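Local structure of glycogen synthase (Cyanobacterium sp. CLg1, 6GNF) at residues A[50-55]-A[97-102]; A[260-265]-A[290-295]. The protein is a glycosyltransferase of the starch and glycogen synthase family, with two Rossmann-like domains and pockets that hold ADP and a glycan. All blocks are in the same frame, centred on the assembly; numbering follows the deposited sequence.

Contact 1 of 2, residues A[50-55]-A[97-102]; sequences ELAKIG and KGVDHI
With chi1 at -176°, Val99 turns CG1 anti to its backbone N and leaves CG2 beside that N, and it is this CG2 that reaches Ala52 CB at 3.9 Å. Two further torsions set the approach: Lys97 and Gly98 both have positive phi, so the chain reverses tightly just before Val99 and presents its peptide carbonyls to the helix. Gly98 O lies 3.4 Å from Ala52 CB, a van der Waals contact between a methyl group and a carbonyl oxygen, while Lys97 O stands further off, 4.4 Å from the same CB. The whole contact therefore rests on one methyl group of helix 39-54, which points at the turn and meets backbone on one part of its surface and a valine branch on another. No hydrogen bond crosses, the buried area is small, and the backbones come close: Ala52 CA and Gly98 CA are 5.8 Å apart. Glu49, one residue before segment 50-55, also touches Val99 and Lys97.

The helix stops directly after this contact. Gly55 N bonds to Ala52 O at 3.0 Å and weakly to Leu51 O at 3.4 Å, and its phi of 121° completes a Schellman motif. Leu51 and Glu50 serve other neighbours, packing against helix 526-540 near the C-terminus. Beyond Val99 the strand is well tied in, since Asp100 and Ile102 share backbone bonds with Thr60 and His101 with Ser94. The two positive-phi residues fit a two-residue type I' turn joining antiparallel strands 85-96 and 99-105. The contact thus sets a beta-hairpin turn against the C-terminal end of the first helix of a Rossmann-like beta-alpha-beta unit, strands 23-27 and 57-63.

Contact 2 of 2, residues A[260-265]-A[290-295]; sequences AGFLNC and DAVARD
Phe262 meets Val292 from its first side-chain atom: CB lies 3.7 Å from Val292 CG1. Because chi1 of -80° keeps CG beside the backbone N, the ring runs on past that methyl group; CD2 is still 4.0 Å from Val292 CG1, in an oblique approach. Further out the ring parts from the valine, and CE2 has as its nearest side chain across the contact Ala293, whose CB is 4.8 Å away, only a loose approach. The ring also packs on Met198 and Leu200 of strand 195-200, which wedges it between the second helix and the sheet.

Val292 answers with a single branch. Its chi1 of 174° sends CG1 anti to the backbone N and toward Phe262 and Leu263, both of which it touches; Leu263 CD2 lies 4.1 Å from Val292 CG1, the two side chains crossing at about a right angle. Leu263 CD2 is equally 4.1 Å from Asp295 OD2, so here, where Leu263 is partly exposed, a methyl group faces a carboxylate, with no hydrogen bond crossing anywhere.

Polar groups work within each helix instead. Asn264 ND2 reaches back one turn to Ala260 O at 2.9 Å, and the same amide also bonds to Asp226 and, through OD1, to Lys182, so it is gripped at both ends. On the second helix Arg294 NH1 forms a salt bridge with Asp290 OD2 at 3.2 Å, meeting it from above the carboxylate plane, and also bonds to Thr280 O.

The axes of the short helical segments 260-264 and 290-295 come within 9.6 Å and run nearly parallel, at 15°. Each helix leads into a parallel strand, 267-270 and 298-300 respectively, so two helices of a Rossmann-like alpha/beta domain pack side by side ahead of their strands.

In the fold
Along the chain both segments of contact 1 come before either segment of contact 2, and all four lie within the starch synthase catalytic domain. They do not touch: their centres are 29 Å apart and their nearest atoms about 16 Å. What joins them is one mixed nine-stranded sheet. Contact 1 belongs to the part where the antiparallel hairpin strands 85-96 and 99-105 adjoin parallel strand 57-63, whereas the helices of contact 2 precede strands 267-270 and 298-300, the latter an outermost strand of the sheet. Strands 23-27, 166-170 and 195-200 lie between. The two contacts thus join peripheral elements at well-separated parts of one domain; in contact 2 the side chain of Phe262 lies about 12 Å from the bound AC1.

Contact 1 of 2, residues A[50-55]-A[97-102]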
ATOM      1  N   GLU A  50       4.382  -0.928 -16.633  1.00 54.36           N
ATOM      2  CA  GLU A  50       3.498  -0.361 -17.660  1.00 56.04           C
ATOM      3  C   GLU A  50       4.178   0.825 -18.339  1.00 53.51           C
ATOM      4  O   GLU A  50       4.108   0.980 -19.545  1.00 53.95           O
ATOM      5  CB  GLU A  50       2.157   0.063 -17.051  1.00 57.50           C
ATOM      6  CG  GLU A  50       1.171   0.676 -18.042  1.00 61.30           C
ATOM      7  CD  GLU A  50       0.712  -0.288 -19.131  1.00 65.63           C
ATOM      8  OE1 GLU A  50       0.818  -1.519 -18.926  1.00 67.86           O
ATOM      9  OE2 GLU A  50       0.246   0.185 -20.204  1.00 66.96           O
ATOM     10  N   LEU A  51       4.856   1.647 -17.554  1.00 51.57           N
ATOM     11  CA  LEU A  51       5.583   2.793 -18.104  1.00 52.23           C
ATOM     12  C   LEU A  51       6.707   2.370 -19.043  1.00 52.61           C
ATOM     13  O   LEU A  51       6.974   3.057 -20.026  1.00 54.53           O
ATOM     14  CB  LEU A  51       6.121   3.669 -16.970  1.00 49.93           C
ATOM     15  CG  LEU A  51       5.028   4.393 -16.171  1.00 49.00           C
ATOM     16  CD1 LEU A  51       5.558   4.948 -14.866  1.00 48.47           C
ATOM     17  CD2 LEU A  51       4.411   5.514 -16.987  1.00 49.72           C
ATOM     18  N   ALA A  52       7.388   1.275 -18.711  1.00 53.81           N
ATOM     19  CA  ALA A  52       8.422   0.717 -19.590  1.00 56.64           C
ATOM     20  C   ALA A  52       7.818   0.182 -20.873  1.00 59.30           C
ATOM     21  O   ALA A  52       8.393   0.347 -21.941  1.00 62.12           O
ATOM     22  CB  ALA A  52       9.188  -0.383 -18.874  1.00 57.07           C
ATOM     23  N   LYS A  53       6.659  -0.458 -20.747  1.00 61.92           N
ATOM     24  CA  LYS A  53       5.915  -1.003 -21.884  1.00 65.76           C
ATOM     25  C   LYS A  53       5.566   0.092 -22.895  1.00 66.14           C
ATOM     26  O   LYS A  53       5.789  -0.065 -24.073  1.00 68.58           O
ATOM     27  CB  LYS A  53       4.651  -1.698 -21.369  1.00 68.34           C
ATOM     28  CG  LYS A  53       4.182  -2.884 -22.198  1.00 73.19           C
ATOM     29  CD  LYS A  53       3.401  -3.883 -21.346  1.00 74.81           C
ATOM     30  CE  LYS A  53       1.959  -3.446 -21.123  1.00 77.01           C
ATOM     31  NZ  LYS A  53       1.071  -3.793 -22.277  1.00 80.22           N
ATOM     32  N   ILE A  54       5.119   1.243 -22.405  1.00 67.79           N
ATOM     33  CA  ILE A  54       4.831   2.410 -23.247  1.00 69.89           C
ATOM     34  C   ILE A  54       6.089   2.947 -23.941  1.00 67.12           C
ATOM     35  O   ILE A  54       5.972   3.602 -24.968  1.00 69.58           O
ATOM     36  CB  ILE A  54       4.228   3.569 -22.415  1.00 73.10           C
ATOM     37  CG1 ILE A  54       2.869   3.196 -21.842  1.00 73.09           C
ATOM     38  CG2 ILE A  54       4.065   4.830 -23.262  1.00 78.56           C
ATOM     39  CD1 ILE A  54       2.471   4.089 -20.684  1.00 72.48           C
ATOM     40  N   GLY A  55       7.271   2.675 -23.389  1.00 63.70           N
ATOM     41  CA  GLY A  55       8.527   3.075 -24.026  1.00 62.07           C
ATOM     42  C   GLY A  55       9.423   3.993 -23.219  1.00 59.22           C
ATOM     43  O   GLY A  55      10.446   4.441 -23.717  1.00 59.75           O
ATOM     44  N   LYS A  97      11.398  -7.541 -17.282  1.00 66.96           N
ATOM     45  CA  LYS A  97      10.286  -6.972 -18.033  1.00 66.53           C
ATOM     46  C   LYS A  97      10.492  -5.494 -18.342  1.00 61.78           C
ATOM     47  O   LYS A  97       9.613  -4.672 -18.041  1.00 58.26           O
ATOM     48  CB  LYS A  97       8.987  -7.152 -17.253  1.00 70.62           C
ATOM     49  CG  LYS A  97       8.516  -8.587 -17.145  1.00 78.97           C
ATOM     50  CD  LYS A  97       7.386  -8.667 -16.141  1.00 84.80           C
ATOM     51  CE  LYS A  97       6.438  -9.818 -16.430  1.00 91.28           C
ATOM     52  NZ  LYS A  97       7.116 -11.139 -16.362  1.00 98.34           N
ATOM     53  N   GLY A  98      11.674  -5.171 -18.860  1.00 59.83           N
ATOM     54  CA  GLY A  98      11.988  -3.825 -19.286  1.00 58.99           C
ATOM     55  C   GLY A  98      12.238  -2.822 -18.180  1.00 58.29           C
ATOM     56  O   GLY A  98      12.325  -1.635 -18.466  1.00 60.43           O
ATOM     57  N   VAL A  99      12.301  -3.270 -16.922  1.00 55.67           N
ATOM     58  CA  VAL A  99      12.544  -2.376 -15.786  1.00 52.45           C
ATOM     59  C   VAL A  99      13.819  -2.765 -15.031  1.00 51.68           C
ATOM     60  O   VAL A  99      14.019  -3.951 -14.720  1.00 48.85           O
ATOM     61  CB  VAL A  99      11.374  -2.401 -14.776  1.00 52.15           C
ATOM     62  CG1 VAL A  99      11.608  -1.399 -13.656  1.00 49.78           C
ATOM     63  CG2 VAL A  99      10.049  -2.103 -15.469  1.00 53.69           C
ATOM     64  N   ASP A 100      14.641  -1.759 -14.716  1.00 49.86           N
ATOM     65  CA  ASP A 100      15.830  -1.931 -13.884  1.00 50.19           C
ATOM     66  C   ASP A 100      15.462  -1.807 -12.416  1.00 49.72           C
ATOM     67  O   ASP A 100      14.857  -0.826 -11.998  1.00 48.69           O
ATOM     68  CB  ASP A 100      16.875  -0.866 -14.205  1.00 50.36           C
ATOM     69  CG  ASP A 100      17.430  -1.012 -15.602  1.00 52.17           C
ATOM     70  OD1 ASP A 100      18.382  -1.819 -15.770  1.00 52.96           O
ATOM     71  OD2 ASP A 100      16.922  -0.403 -16.563  1.00 51.87           O
ATOM     72  N   HIS A 101      15.860  -2.797 -11.624  1.00 50.40           N
ATOM     73  CA  HIS A 101      15.683  -2.742 -10.182  1.00 49.48           C
ATOM     74  C   HIS A 101      17.055  -2.616  -9.568  1.00 48.71           C
ATOM     75  O   HIS A 101      17.935  -3.446  -9.799  1.00 50.11           O
ATOM     76  CB  HIS A 101      14.982  -3.998  -9.686  1.00 50.19           C
ATOM     77  CG  HIS A 101      13.668  -4.236 -10.350  1.00 50.91           C
ATOM     78  ND1 HIS A 101      12.608  -3.365 -10.227  1.00 51.78           N
ATOM     79  CD2 HIS A 101      13.248  -5.230 -11.160  1.00 54.03           C
ATOM     80  CE1 HIS A 101      11.585  -3.824 -10.926  1.00 52.61           C
ATOM     81  NE2 HIS A 101      11.947  -4.952 -11.502  1.00 52.98           N
ATOM     82  N   ILE A 102      17.276  -1.495  -8.895  1.00 47.24           N
ATOM     83  CA  ILE A 102      18.529  -1.223  -8.230  1.00 46.72           C
ATOM     84  C   ILE A 102      18.305  -1.418  -6.742  1.00 45.71           C
ATOM     85  O   ILE A 102      17.342  -0.896  -6.170  1.00 45.52           O
ATOM     86  CB  ILE A 102      18.987   0.228  -8.474  1.00 49.03           C
ATOM     87  CG1 ILE A 102      18.942   0.581  -9.971  1.00 48.43           C
ATOM     88  CG2 ILE A 102      20.367   0.460  -7.879  1.00 48.04           C
ATOM     89  CD1 ILE A 102      19.699  -0.367 -10.846  1.00 53.01           C
TER

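Contact 2 of 2, residues A[260-265]-A[290-295]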
ATOM      1  N   ALA A 260       7.670  18.015   5.006  1.00 50.98           N
ATOM      2  CA  ALA A 260       8.820  18.579   4.304  1.00 51.00           C
ATOM      3  C   ALA A 260       8.860  18.131   2.847  1.00 51.53           C
ATOM      4  O   ALA A 260       9.208  18.909   1.963  1.00 51.73           O
ATOM      5  CB  ALA A 260      10.118  18.201   5.008  1.00 51.71           C
ATOM      6  N   GLY A 261       8.515  16.870   2.603  1.00 51.95           N
ATOM      7  CA  GLY A 261       8.450  16.331   1.251  1.00 49.83           C
ATOM      8  C   GLY A 261       7.408  17.032   0.401  1.00 52.64           C
ATOM      9  O   GLY A 261       7.652  17.362  -0.771  1.00 52.56           O
ATOM     10  N   PHE A 262       6.225  17.248   0.966  1.00 54.26           N
ATOM     11  CA  PHE A 262       5.185  18.003   0.262  1.00 58.01           C
ATOM     12  C   PHE A 262       5.653  19.403  -0.089  1.00 57.38           C
ATOM     13  O   PHE A 262       5.386  19.893  -1.185  1.00 58.61           O
ATOM     14  CB  PHE A 262       3.897  18.121   1.088  1.00 61.14           C
ATOM     15  CG  PHE A 262       3.014  16.907   1.041  1.00 66.09           C
ATOM     16  CD1 PHE A 262       2.999  16.054  -0.061  1.00 73.59           C
ATOM     17  CD2 PHE A 262       2.174  16.628   2.098  1.00 67.93           C
ATOM     18  CE1 PHE A 262       2.171  14.941  -0.090  1.00 74.91           C
ATOM     19  CE2 PHE A 262       1.338  15.527   2.074  1.00 69.72           C
ATOM     20  CZ  PHE A 262       1.336  14.682   0.979  1.00 75.02           C
ATOM     21  N   LEU A 263       6.339  20.047   0.848  1.00 55.69           N
ATOM     22  CA  LEU A 263       6.748  21.435   0.666  1.00 54.82           C
ATOM     23  C   LEU A 263       7.925  21.598  -0.287  1.00 55.16           C
ATOM     24  O   LEU A 263       8.196  22.704  -0.735  1.00 56.92           O
ATOM     25  CB  LEU A 263       7.087  22.077   2.018  1.00 54.76           C
ATOM     26  CG  LEU A 263       5.902  22.280   2.969  1.00 56.07           C
ATOM     27  CD1 LEU A 263       6.378  22.724   4.346  1.00 56.85           C
ATOM     28  CD2 LEU A 263       4.911  23.281   2.400  1.00 56.87           C
ATOM     29  N   ASN A 264       8.638  20.518  -0.594  1.00 52.14           N
ATOM     30  CA  ASN A 264       9.833  20.619  -1.419  1.00 52.92           C
ATOM     31  C   ASN A 264       9.751  19.921  -2.768  1.00 53.24           C
ATOM     32  O   ASN A 264      10.618  20.148  -3.613  1.00 53.62           O
ATOM     33  CB  ASN A 264      11.053  20.122  -0.634  1.00 52.88           C
ATOM     34  CG  ASN A 264      11.567  21.155   0.348  1.00 57.44           C
ATOM     35  OD1 ASN A 264      12.364  22.015  -0.008  1.00 60.18           O
ATOM     36  ND2 ASN A 264      11.101  21.090   1.589  1.00 59.97           N
ATOM     37  N   CYS A 265       8.714  19.121  -2.996  1.00 52.43           N
ATOM     38  CA  CYS A 265       8.597  18.415  -4.267  1.00 52.62           C
ATOM     39  C   CYS A 265       8.092  19.366  -5.339  1.00 53.77           C
ATOM     40  O   CYS A 265       7.604  20.453  -5.037  1.00 57.11           O
ATOM     41  CB  CYS A 265       7.661  17.207  -4.149  1.00 52.13           C
ATOM     42  SG  CYS A 265       5.920  17.639  -3.889  1.00 56.48           S
ATOM     43  N   ASP A 290      -3.713  18.434   6.053  1.00 64.91           N
ATOM     44  CA  ASP A 290      -4.690  18.931   5.078  1.00 64.90           C
ATOM     45  C   ASP A 290      -4.334  20.308   4.520  1.00 65.43           C
ATOM     46  O   ASP A 290      -4.495  20.547   3.321  1.00 64.84           O
ATOM     47  CB  ASP A 290      -6.113  18.940   5.659  1.00 67.33           C
ATOM     48  CG  ASP A 290      -6.238  19.773   6.919  1.00 70.31           C
ATOM     49  OD1 ASP A 290      -5.375  19.656   7.810  1.00 71.58           O
ATOM     50  OD2 ASP A 290      -7.206  20.551   7.019  1.00 73.58           O
ATOM     51  N   ALA A 291      -3.861  21.207   5.378  1.00 65.72           N
ATOM     52  CA  ALA A 291      -3.520  22.560   4.944  1.00 67.48           C
ATOM     53  C   ALA A 291      -2.259  22.547   4.081  1.00 66.68           C
ATOM     54  O   ALA A 291      -2.182  23.239   3.065  1.00 69.58           O
ATOM     55  CB  ALA A 291      -3.360  23.493   6.138  1.00 68.15           C
ATOM     56  N   VAL A 292      -1.276  21.742   4.456  1.00 64.73           N
ATOM     57  CA  VAL A 292      -0.084  21.589   3.627  1.00 61.74           C
ATOM     58  C   VAL A 292      -0.449  21.025   2.250  1.00 61.18           C
ATOM     59  O   VAL A 292      -0.012  21.553   1.234  1.00 60.16           O
ATOM     60  CB  VAL A 292       0.977  20.701   4.307  1.00 60.33           C
ATOM     61  CG1 VAL A 292       2.145  20.439   3.371  1.00 59.56           C
ATOM     62  CG2 VAL A 292       1.475  21.353   5.591  1.00 61.25           C
ATOM     63  N   ALA A 293      -1.269  19.977   2.225  1.00 62.46           N
ATOM     64  CA  ALA A 293      -1.711  19.368   0.967  1.00 60.74           C
ATOM     65  C   ALA A 293      -2.471  20.359   0.083  1.00 62.97           C
ATOM     66  O   ALA A 293      -2.210  20.430  -1.121  1.00 61.48           O
ATOM     67  CB  ALA A 293      -2.566  18.142   1.247  1.00 61.07           C
ATOM     68  N   ARG A 294      -3.377  21.130   0.689  1.00 66.12           N
ATOM     69  CA  ARG A 294      -4.068  22.220  -0.006  1.00 71.22           C
ATOM     70  C   ARG A 294      -3.109  23.255  -0.569  1.00 71.48           C
ATOM     71  O   ARG A 294      -3.271  23.712  -1.689  1.00 74.65           O
ATOM     72  CB  ARG A 294      -5.014  22.964   0.929  1.00 76.71           C
ATOM     73  CG  ARG A 294      -6.357  22.311   1.102  1.00 80.99           C
ATOM     74  CD  ARG A 294      -7.352  23.287   1.694  1.00 86.66           C
ATOM     75  NE  ARG A 294      -6.949  23.816   3.000  1.00 92.77           N
ATOM     76  CZ  ARG A 294      -7.138  23.204   4.174  1.00 96.76           C
ATOM     77  NH1 ARG A 294      -7.714  22.004   4.249  1.00 95.58           N
ATOM     78  NH2 ARG A 294      -6.733  23.796   5.293  1.00 99.11           N
ATOM     79  N   ASP A 295      -2.184  23.698   0.269  1.00 71.34           N
ATOM     80  CA  ASP A 295      -1.200  24.693  -0.118  1.00 72.49           C
ATOM     81  C   ASP A 295      -0.410  24.235  -1.343  1.00 71.63           C
ATOM     82  O   ASP A 295      -0.253  24.985  -2.300  1.00 71.83           O
ATOM     83  CB  ASP A 295      -0.255  24.949   1.061  1.00 75.78           C
ATOM     84  CG  ASP A 295       0.790  26.002   0.765  1.00 79.18           C
ATOM     85  OD1 ASP A 295       0.482  27.005   0.087  1.00 84.81           O
ATOM     86  OD2 ASP A 295       1.938  25.823   1.233  1.00 80.78           O
TER